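Local coordinates for protein metalloregulator ScaR (Streptococcus gordonii, PDB 3HRS) that acts as a manganese-activated transcriptional repressor of the DtxR/MntR family, working as a homodimer that probably binds DNA, at residues L77-L82 / E91-E96; V83-Y88 / Q114-P119; C122-T127 / V157-D162. All blocks are in the same frame, centred on the assembly; numbering follows the deposited sequence.

Interaction 1 (L77-L82 / E91-E96); sequences LIEVFL and EEIHEE
Ile93 packs against Glu79 and Leu82 in a buried helix-to-helix contact, made between two successive helices, 62-84 and 90-101, of the metal-binding and dimerisation domain of a DtxR/MntR repressor. The backbones come nearest at Leu82 and Ile93, whose CA atoms lie 7.3 Å apart, and together the two segments bury 176 Å². The contact is part apolar, Leu82 on Ile93, and part carboxylate on methyl, from the buried Glu79. Leu82 points toward the other helix and offers its CB to Ile93 CG1 at 4.3 Å.

Glu79 reaches the same isoleucine from farther back along the helix. Its first torsion sets CG opposite the backbone N (chi1 174°), and a bend at chi2 (94°) then turns the carboxylate toward helix 90-101. The acid thus meets methyl groups of Ile93 instead of a donor on that helix, and the two side chains cross at about a right angle. Glu79 is a zinc ligand in a structure of this protein, although no zinc is bound to this chain; its side chain also touches Pro123 and His124. Further along the same helix, Phe81 and Leu82 pack on Phe108 of the second subunit, so the helix serves site and dimer interface at once. Each oxygen of Glu79 has its own methyl of Ile93: OE1 lies 3.7 Å from CD1, and OE2 3.8 Å from CG2.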
loop_
_atom_site.group_PDB
_atom_site.type_symbol
_atom_site.label_atom_id
_atom_site.label_comp_id
_atom_site.label_asym_id
_atom_site.label_seq_id
_atom_site.Cartn_x
_atom_site.Cartn_y
_atom_site.Cartn_z
ATOM N N LEU A 77 -7.831 2.620 -9.155
ATOM C CA LEU A 77 -7.103 3.737 -8.568
ATOM C C LEU A 77 -5.650 3.338 -8.199
ATOM O O LEU A 77 -4.726 4.099 -8.423
ATOM C CB LEU A 77 -7.846 4.357 -7.397
ATOM C CG LEU A 77 -9.154 5.099 -7.675
ATOM C CD1 LEU A 77 -9.991 5.274 -6.388
ATOM C CD2 LEU A 77 -8.852 6.418 -8.241
ATOM N N ILE A 78 -5.448 2.132 -7.685
ATOM C CA ILE A 78 -4.096 1.643 -7.454
ATOM C C ILE A 78 -3.353 1.595 -8.794
ATOM O O ILE A 78 -2.181 1.951 -8.894
ATOM C CB ILE A 78 -4.075 0.238 -6.801
ATOM C CG1 ILE A 78 -4.717 0.255 -5.402
ATOM C CG2 ILE A 78 -2.682 -0.245 -6.640
ATOM C CD1 ILE A 78 -4.246 1.398 -4.558
ATOM N N GLU A 79 -4.033 1.154 -9.837
ATOM C CA GLU A 79 -3.381 1.107 -11.137
ATOM C C GLU A 79 -2.891 2.505 -11.475
ATOM O O GLU A 79 -1.701 2.693 -11.669
ATOM C CB GLU A 79 -4.320 0.592 -12.215
ATOM C CG GLU A 79 -3.739 0.655 -13.606
ATOM C CD GLU A 79 -3.092 -0.641 -14.014
ATOM O OE1 GLU A 79 -2.438 -0.661 -15.089
ATOM O OE2 GLU A 79 -3.254 -1.637 -13.264
ATOM N N VAL A 80 -3.815 3.473 -11.529
ATOM C CA VAL A 80 -3.489 4.871 -11.794
ATOM C C VAL A 80 -2.389 5.393 -10.882
ATOM O O VAL A 80 -1.518 6.104 -11.333
ATOM C CB VAL A 80 -4.676 5.802 -11.580
ATOM C CG1 VAL A 80 -4.202 7.286 -11.538
ATOM C CG2 VAL A 80 -5.713 5.592 -12.667
ATOM N N PHE A 81 -2.425 5.068 -9.599
ATOM C CA PHE A 81 -1.373 5.564 -8.720
ATOM C C PHE A 81 -0.013 4.978 -9.115
ATOM O O PHE A 81 0.940 5.704 -9.268
ATOM C CB PHE A 81 -1.688 5.308 -7.232
ATOM C CG PHE A 81 -0.540 5.617 -6.293
ATOM C CD1 PHE A 81 -0.231 6.927 -5.954
ATOM C CD2 PHE A 81 0.213 4.589 -5.725
ATOM C CE1 PHE A 81 0.816 7.209 -5.059
ATOM C CE2 PHE A 81 1.258 4.859 -4.823
ATOM C CZ PHE A 81 1.561 6.164 -4.490
ATOM N N LEU A 82 0.063 3.665 -9.283
ATOM C CA LEU A 82 1.335 3.007 -9.536
ATOM C C LEU A 82 2.020 3.486 -10.799
ATOM O O LEU A 82 3.240 3.739 -10.797
ATOM C CB LEU A 82 1.181 1.491 -9.572
ATOM C CG LEU A 82 0.781 0.962 -8.191
ATOM C CD1 LEU A 82 0.925 -0.546 -8.144
ATOM C CD2 LEU A 82 1.627 1.640 -7.107
ATOM N N GLU A 91 5.080 -5.011 -16.220
ATOM C CA GLU A 91 5.597 -6.160 -15.484
ATOM C C GLU A 91 5.591 -5.900 -13.978
ATOM O O GLU A 91 5.147 -6.730 -13.195
ATOM C CB GLU A 91 7.007 -6.516 -15.957
ATOM C CG GLU A 91 7.388 -7.970 -15.698
ATOM C CD GLU A 91 8.685 -8.363 -16.388
ATOM O OE1 GLU A 91 9.759 -7.883 -15.956
ATOM O OE2 GLU A 91 8.631 -9.154 -17.359
ATOM N N GLU A 92 6.086 -4.737 -13.579
ATOM C CA GLU A 92 6.093 -4.369 -12.173
ATOM C C GLU A 92 4.678 -4.454 -11.605
ATOM O O GLU A 92 4.450 -5.018 -10.527
ATOM C CB GLU A 92 6.685 -2.965 -11.992
ATOM C CG GLU A 92 8.184 -2.905 -12.295
ATOM C CD GLU A 92 8.717 -1.496 -12.502
ATOM O OE1 GLU A 92 9.947 -1.305 -12.381
ATOM O OE2 GLU A 92 7.922 -0.579 -12.793
ATOM N N ILE A 93 3.724 -3.901 -12.335
ATOM C CA ILE A 93 2.345 -3.887 -11.869
ATOM C C ILE A 93 1.813 -5.296 -11.700
ATOM O O ILE A 93 1.157 -5.606 -10.716
ATOM C CB ILE A 93 1.446 -3.104 -12.814
ATOM C CG1 ILE A 93 1.660 -1.610 -12.574
ATOM C CG2 ILE A 93 0.010 -3.458 -12.566
ATOM C CD1 ILE A 93 0.883 -0.722 -13.507
ATOM N N HIS A 94 2.131 -6.152 -12.657
ATOM C CA HIS A 94 1.795 -7.568 -12.582
ATOM C C HIS A 94 2.376 -8.284 -11.359
ATOM O O HIS A 94 1.797 -9.237 -10.856
ATOM C CB HIS A 94 2.283 -8.272 -13.843
ATOM C CG HIS A 94 2.090 -9.752 -13.810
ATOM N ND1 HIS A 94 0.841 -10.335 -13.782
ATOM C CD2 HIS A 94 2.984 -10.769 -13.794
ATOM C CE1 HIS A 94 0.973 -11.649 -13.751
ATOM N NE2 HIS A 94 2.262 -11.939 -13.754
ATOM N N GLU A 95 3.531 -7.840 -10.888
ATOM C CA GLU A 95 4.183 -8.495 -9.764
ATOM C C GLU A 95 3.688 -7.967 -8.424
ATOM O O GLU A 95 3.800 -8.653 -7.416
ATOM C CB GLU A 95 5.708 -8.335 -9.854
ATOM C CG GLU A 95 6.354 -9.144 -10.983
ATOM C CD GLU A 95 7.676 -8.554 -11.479
ATOM O OE1 GLU A 95 8.053 -7.451 -11.024
ATOM O OE2 GLU A 95 8.331 -9.195 -12.334
ATOM N N GLU A 96 3.132 -6.757 -8.413
ATOM C CA GLU A 96 2.856 -6.068 -7.151
ATOM C C GLU A 96 1.405 -5.676 -6.889
ATOM O O GLU A 96 0.926 -5.787 -5.756
ATOM C CB GLU A 96 3.746 -4.833 -7.022
ATOM C CG GLU A 96 5.212 -5.162 -6.890
ATOM C CD GLU A 96 6.079 -3.928 -6.817
ATOM O OE1 GLU A 96 5.932 -3.167 -5.842
ATOM O OE2 GLU A 96 6.905 -3.723 -7.736
#

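Interaction 2 (V83-Y88 / Q114-P119)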
loop_
_atom_site.group_PDB
_atom_site.type_symbol
_atom_site.label_atom_id
_atom_site.label_comp_id
_atom_site.label_asym_id
_atom_site.label_seq_id
_atom_site.Cartn_x
_atom_site.Cartn_y
_atom_site.Cartn_z
ATOM N N VAL A 83 1.258 3.615 -11.882
ATOM C CA VAL A 83 1.901 3.990 -13.129
ATOM C C VAL A 83 2.171 5.484 -13.237
ATOM O O VAL A 83 3.277 5.875 -13.600
ATOM C CB VAL A 83 1.227 3.398 -14.395
ATOM C CG1 VAL A 83 -0.067 2.716 -14.055
ATOM C CG2 VAL A 83 1.045 4.466 -15.474
ATOM N N HIS A 84 1.206 6.322 -12.893
ATOM C CA HIS A 84 1.442 7.771 -12.937
ATOM C C HIS A 84 2.346 8.386 -11.859
ATOM O O HIS A 84 3.072 9.356 -12.103
ATOM C CB HIS A 84 0.134 8.512 -12.973
ATOM C CG HIS A 84 -0.581 8.364 -14.270
ATOM N ND1 HIS A 84 -1.634 9.174 -14.643
ATOM C CD2 HIS A 84 -0.380 7.505 -15.301
ATOM C CE1 HIS A 84 -2.054 8.826 -15.845
ATOM N NE2 HIS A 84 -1.310 7.813 -16.264
ATOM N N HIS A 85 2.305 7.854 -10.662
ATOM C CA HIS A 85 3.041 8.508 -9.589
ATOM C C HIS A 85 4.364 7.819 -9.421
ATOM O O HIS A 85 5.372 8.497 -9.270
ATOM C CB HIS A 85 2.240 8.536 -8.275
ATOM C CG HIS A 85 1.189 9.597 -8.253
ATOM N ND1 HIS A 85 0.957 10.401 -7.152
ATOM C CD2 HIS A 85 0.320 10.007 -9.208
ATOM C CE1 HIS A 85 -0.016 11.256 -7.429
ATOM N NE2 HIS A 85 -0.420 11.038 -8.670
ATOM N N LEU A 86 4.373 6.487 -9.487
ATOM C CA LEU A 86 5.596 5.729 -9.205
ATOM C C LEU A 86 6.304 5.193 -10.446
ATOM O O LEU A 86 7.292 4.476 -10.335
ATOM C CB LEU A 86 5.292 4.586 -8.242
ATOM C CG LEU A 86 4.560 5.015 -6.955
ATOM C CD1 LEU A 86 4.550 3.877 -5.935
ATOM C CD2 LEU A 86 5.205 6.264 -6.351
ATOM N N GLY A 87 5.793 5.539 -11.626
ATOM C CA GLY A 87 6.316 5.045 -12.889
ATOM C C GLY A 87 6.423 3.533 -13.065
ATOM O O GLY A 87 7.319 3.051 -13.763
ATOM N N TYR A 88 5.508 2.783 -12.465
ATOM C CA TYR A 88 5.476 1.324 -12.635
ATOM C C TYR A 88 5.339 0.873 -14.090
ATOM O O TYR A 88 4.679 1.527 -14.906
ATOM C CB TYR A 88 4.352 0.695 -11.786
ATOM C CG TYR A 88 4.779 0.321 -10.365
ATOM C CD1 TYR A 88 5.225 1.280 -9.477
ATOM C CD2 TYR A 88 4.739 -0.986 -9.931
ATOM C CE1 TYR A 88 5.625 0.949 -8.223
ATOM C CE2 TYR A 88 5.133 -1.324 -8.662
ATOM C CZ TYR A 88 5.570 -0.357 -7.813
ATOM O OH TYR A 88 5.957 -0.693 -6.533
ATOM N N GLN A 114 -8.609 11.085 -3.814
ATOM C CA GLN A 114 -8.450 12.511 -3.680
ATOM C C GLN A 114 -7.052 12.934 -4.133
ATOM O O GLN A 114 -6.886 13.941 -4.831
ATOM C CB GLN A 114 -8.660 12.925 -2.232
ATOM C CG GLN A 114 -8.643 14.415 -2.087
ATOM C CD GLN A 114 -9.039 14.888 -0.708
ATOM O OE1 GLN A 114 -8.877 14.175 0.282
ATOM N NE2 GLN A 114 -9.567 16.108 -0.638
ATOM N N LEU A 115 -6.045 12.173 -3.718
ATOM C CA LEU A 115 -4.668 12.487 -4.076
ATOM C C LEU A 115 -4.492 12.527 -5.596
ATOM O O LEU A 115 -3.774 13.379 -6.123
ATOM C CB LEU A 115 -3.735 11.434 -3.511
ATOM C CG LEU A 115 -2.299 11.735 -3.873
ATOM C CD1 LEU A 115 -2.022 13.133 -3.388
ATOM C CD2 LEU A 115 -1.341 10.697 -3.249
ATOM N N LEU A 116 -5.151 11.593 -6.278
ATOM C CA LEU A 116 -5.061 11.454 -7.714
ATOM C C LEU A 116 -5.966 12.455 -8.420
ATOM O O LEU A 116 -5.996 12.513 -9.649
ATOM C CB LEU A 116 -5.429 10.036 -8.140
ATOM C CG LEU A 116 -4.636 8.865 -7.564
ATOM C CD1 LEU A 116 -5.034 7.607 -8.308
ATOM C CD2 LEU A 116 -3.131 9.062 -7.659
ATOM N N ASP A 117 -6.690 13.250 -7.641
ATOM C CA ASP A 117 -7.574 14.274 -8.191
ATOM C C ASP A 117 -8.733 13.689 -8.977
ATOM O O ASP A 117 -9.091 14.201 -10.042
ATOM C CB ASP A 117 -6.804 15.269 -9.058
ATOM C CG ASP A 117 -7.562 16.583 -9.266
ATOM O OD1 ASP A 117 -8.595 16.818 -8.581
ATOM O OD2 ASP A 117 -7.116 17.381 -10.128
ATOM N N TYR A 118 -9.307 12.614 -8.444
ATOM C CA TYR A 118 -10.551 12.028 -8.954
ATOM C C TYR A 118 -10.538 11.659 -10.433
ATOM O O TYR A 118 -11.316 12.206 -11.220
ATOM C CB TYR A 118 -11.739 12.929 -8.633
ATOM C CG TYR A 118 -11.740 13.357 -7.191
ATOM C CD1 TYR A 118 -11.248 14.603 -6.825
ATOM C CD2 TYR A 118 -12.204 12.511 -6.187
ATOM C CE1 TYR A 118 -11.237 15.009 -5.520
ATOM C CE2 TYR A 118 -12.195 12.911 -4.853
ATOM C CZ TYR A 118 -11.698 14.163 -4.529
ATOM O OH TYR A 118 -11.649 14.601 -3.212
ATOM N N PRO A 119 -9.653 10.716 -10.809
ATOM C CA PRO A 119 -9.572 10.230 -12.200
ATOM C C PRO A 119 -10.816 9.429 -12.602
ATOM O O PRO A 119 -11.185 8.463 -11.936
ATOM C CB PRO A 119 -8.355 9.301 -12.200
ATOM C CG PRO A 119 -7.824 9.272 -10.748
ATOM C CD PRO A 119 -8.774 9.984 -9.872
HETATM O O HOH W 1 -2.450 13.110 -8.625
#
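His85 meets Leu115 and Leu116 within the metal-binding and dimerisation domain: residues 83-88, which lead out of helix 62-84, face the C-terminal end of helix 106-115, which finishes in a Schellman motif with Asp117 at positive phi. The contact lies near the surface and is small, with 109 Å² buried and the nearest CA atoms, of His85 and Leu116, 8.8 Å apart.

From CA, the CB of His85 already points toward the leucines. CG stands opposite the carbonyl carbon (chi1 -78°), which carries the imidazole toward segment 114-119, NE2 and CE1 foremost. There one face of the ring receives a methyl group of Leu116 in a CH-pi contact: CD2 of the leucine is 3.8 Å from the ring centroid and 25° off the normal, displaced toward the rim. The displacement is toward NE2, the nearest ring atom at 3.5 Å from Leu116 CD2. On the CE1 side, Leu115 CG approaches that carbon obliquely at 4.3 Å.

Around this pair, the ring of Phe81 meets that of His85 with planes at about 45°, and Leu115 of the second subunit also packs on His85, so the contact borders the dimer interface. The tip of the histidine is joined to the other segment through solvent. A water at the ring edge, in the imidazole plane, lies 2.9 Å from His85 NE2 and donates a hydrogen bond to Leu115 O at 2.8 Å.

Interaction 3 (C122-T127 / V157-D162). With SO4 (sulfate ion), chain C; SO4 (sulfate ion), chain D.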
loop_
_atom_site.group_PDB
_atom_site.type_symbol
_atom_site.label_atom_id
_atom_site.label_comp_id
_atom_site.label_asym_id
_atom_site.label_seq_id
_atom_site.Cartn_x
_atom_site.Cartn_y
_atom_site.Cartn_z
ATOM N N CYS A 122 -8.722 4.687 -15.492
ATOM C CA CYS A 122 -7.345 4.206 -15.329
ATOM C C CYS A 122 -6.621 4.213 -16.695
ATOM O O CYS A 122 -7.260 4.376 -17.745
ATOM C CB CYS A 122 -7.306 2.807 -14.729
ATOM S SG CYS A 122 -7.983 1.506 -15.782
ATOM N N PRO A 123 -5.288 4.028 -16.694
ATOM C CA PRO A 123 -4.560 4.178 -17.968
ATOM C C PRO A 123 -5.016 3.227 -19.093
ATOM O O PRO A 123 -4.709 3.509 -20.248
ATOM C CB PRO A 123 -3.091 3.908 -17.588
ATOM C CG PRO A 123 -3.047 4.028 -16.078
ATOM C CD PRO A 123 -4.405 3.585 -15.603
ATOM N N HIS A 124 -5.733 2.145 -18.799
ATOM C CA HIS A 124 -6.189 1.288 -19.894
ATOM C C HIS A 124 -7.597 1.575 -20.365
ATOM O O HIS A 124 -8.189 0.751 -21.066
ATOM C CB HIS A 124 -6.063 -0.180 -19.546
ATOM C CG HIS A 124 -4.655 -0.619 -19.346
ATOM N ND1 HIS A 124 -4.178 -1.060 -18.131
ATOM C CD2 HIS A 124 -3.610 -0.669 -20.206
ATOM C CE1 HIS A 124 -2.903 -1.382 -18.255
ATOM N NE2 HIS A 124 -2.537 -1.158 -19.505
ATOM N N GLY A 125 -8.138 2.727 -19.980
ATOM C CA GLY A 125 -9.428 3.161 -20.483
ATOM C C GLY A 125 -10.601 2.643 -19.668
ATOM O O GLY A 125 -11.769 3.044 -19.865
ATOM N N GLY A 126 -10.292 1.728 -18.756
ATOM C CA GLY A 126 -11.275 1.288 -17.791
ATOM C C GLY A 126 -11.772 2.486 -17.013
ATOM O O GLY A 126 -10.975 3.332 -16.531
ATOM N N THR A 127 -13.088 2.556 -16.871
ATOM C CA THR A 127 -13.720 3.650 -16.145
ATOM C C THR A 127 -13.663 3.450 -14.621
ATOM O O THR A 127 -13.606 2.320 -14.144
ATOM C CB THR A 127 -15.162 3.824 -16.589
ATOM O OG1 THR A 127 -15.884 4.512 -15.565
ATOM C CG2 THR A 127 -15.773 2.475 -16.775
ATOM N N VAL A 157 -8.631 -1.558 -23.161
ATOM C CA VAL A 157 -8.170 -2.925 -23.323
ATOM C C VAL A 157 -8.351 -3.562 -21.962
ATOM O O VAL A 157 -8.336 -2.876 -20.950
ATOM C CB VAL A 157 -6.682 -2.996 -23.688
ATOM C CG1 VAL A 157 -6.370 -2.057 -24.817
ATOM C CG2 VAL A 157 -5.832 -2.650 -22.488
ATOM N N HIS A 158 -8.545 -4.869 -21.929
ATOM C CA HIS A 158 -8.708 -5.544 -20.657
ATOM C C HIS A 158 -7.370 -5.584 -19.961
ATOM O O HIS A 158 -6.346 -5.620 -20.608
ATOM C CB HIS A 158 -9.283 -6.956 -20.850
ATOM C CG HIS A 158 -10.778 -7.001 -20.811
ATOM N ND1 HIS A 158 -11.485 -7.131 -19.634
ATOM C CD2 HIS A 158 -11.701 -6.898 -21.796
ATOM C CE1 HIS A 158 -12.780 -7.120 -19.899
ATOM N NE2 HIS A 158 -12.938 -6.977 -21.203
ATOM N N ASP A 159 -7.391 -5.586 -18.637
ATOM C CA ASP A 159 -6.178 -5.467 -17.835
ATOM C C ASP A 159 -5.191 -6.635 -17.982
ATOM O O ASP A 159 -3.999 -6.464 -17.773
ATOM C CB ASP A 159 -6.554 -5.279 -16.364
ATOM C CG ASP A 159 -5.862 -4.095 -15.758
ATOM O OD1 ASP A 159 -4.828 -3.687 -16.325
ATOM O OD2 ASP A 159 -6.353 -3.551 -14.749
ATOM N N ASN A 160 -5.702 -7.814 -18.321
ATOM C CA ASN A 160 -4.907 -9.030 -18.540
ATOM C C ASN A 160 -3.396 -8.882 -18.936
ATOM O O ASN A 160 -3.042 -8.361 -20.014
ATOM C CB ASN A 160 -5.656 -9.908 -19.549
ATOM C CG ASN A 160 -5.071 -11.291 -19.670
ATOM O OD1 ASN A 160 -4.389 -11.772 -18.762
ATOM N ND2 ASN A 160 -5.338 -11.947 -20.797
ATOM N N PHE A 161 -2.515 -9.387 -18.074
ATOM C CA PHE A 161 -1.075 -9.229 -18.254
ATOM C C PHE A 161 -0.554 -9.869 -19.539
ATOM O O PHE A 161 0.456 -9.423 -20.120
ATOM C CB PHE A 161 -0.304 -9.791 -17.047
ATOM C CG PHE A 161 1.185 -9.865 -17.265
ATOM C CD1 PHE A 161 1.914 -8.724 -17.552
ATOM C CD2 PHE A 161 1.851 -11.076 -17.203
ATOM C CE1 PHE A 161 3.281 -8.791 -17.772
ATOM C CE2 PHE A 161 3.211 -11.147 -17.420
ATOM C CZ PHE A 161 3.930 -10.001 -17.706
ATOM N N ASP A 162 -1.221 -10.932 -19.968
ATOM C CA ASP A 162 -0.790 -11.601 -21.178
ATOM C C ASP A 162 -1.274 -10.794 -22.370
ATOM O O ASP A 162 -0.559 -10.623 -23.357
ATOM C CB ASP A 162 -1.292 -13.042 -21.218
ATOM C CG ASP A 162 -0.371 -13.998 -20.472
ATOM O OD1 ASP A 162 -0.744 -15.184 -20.317
ATOM O OD2 ASP A 162 0.726 -13.561 -20.045
HETATM S S SO4 C . -10.765 -5.089 -17.262
HETATM O O1 SO4 C . -10.829 -4.112 -18.357
HETATM O O2 SO4 C . -12.123 -5.558 -17.003
HETATM O O3 SO4 C . -9.930 -6.245 -17.622
HETATM O O4 SO4 C . -10.224 -4.439 -16.057
HETATM S S SO4 D . -3.330 -10.684 -14.524
HETATM O O1 SO4 D . -2.907 -11.164 -13.210
HETATM O O2 SO4 D . -2.400 -9.638 -14.943
HETATM O O3 SO4 D . -3.340 -11.805 -15.465
HETATM O O4 SO4 D . -4.674 -10.112 -14.441
#
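His124 and Val157 are joined through their backbones, linking the metal-binding and dimerisation domain to the SH3-like FeoA domain. On one side the chain folds into a type I beta turn from Cys122 to Gly125, closed by Gly125 N bonding to Cys122 O at 2.9 Å. On the other, Val157 ends strand 150-157, and the chain runs through a short loop to Asn160, the N-cap of helix 161-168. Val157 N donates to His124 O at 3.1 Å (154° at the hydrogen), the donor lying in the carbonyl plane.

Among the side chains, CG2 of Val157 lies against the imidazole of His124, 3.8 Å from CD2, approaching obliquely. Torsion about CA-CB places the imidazole opposite the carbonyl carbon (chi1 -64°), with its other flank near the acid of Asp159: ND1 of His124 and OD1 of Asp159 are 3.3 Å apart, the ring and carboxylate planes turned 74° from each other. The second oxygen, Asp159 OD2, bonds to His75.

Cys122, His124 and Asp159 are zinc ligands in a structure of this protein, with Glu79 of helix 62-84 completing the set, so the site draws on both domains; this apo model holds no metal, and Cys122 SG stands 5.2 Å from His124 ND1. Sulfate ions, probably from the crystallisation liquor, bind along 157-162, one of them weakly at Phe161 N, and Arg76 also bonds to sulfate. Two donors of this segment share one oxygen of the other sulfate: O3 lies 2.7 Å from His158 ND1 at the ring edge and 2.8 Å from Asp159 N.

In the fold
From the N-terminal DNA-binding part the chain leads into helix 62-84, which serves the first two contacts. Interaction 1 closes the short turn into helix 90-101. Interaction 2 starts at 83-88, running from helix 62-84 into that turn, and closes only after helix 106-115, so the two cross, and Tyr88 ties them by bonding to Glu96. Both also touch the second subunit. Interaction 3 follows in series, closing the long excursion from the loop after helix 106-115 to the end of strand 150-157 and so bringing in the FeoA domain. Glu79, from interaction 1, lies beside His124 and Asp159 of interaction 3, illustrating how one metal site can be assembled from distant parts of a chain.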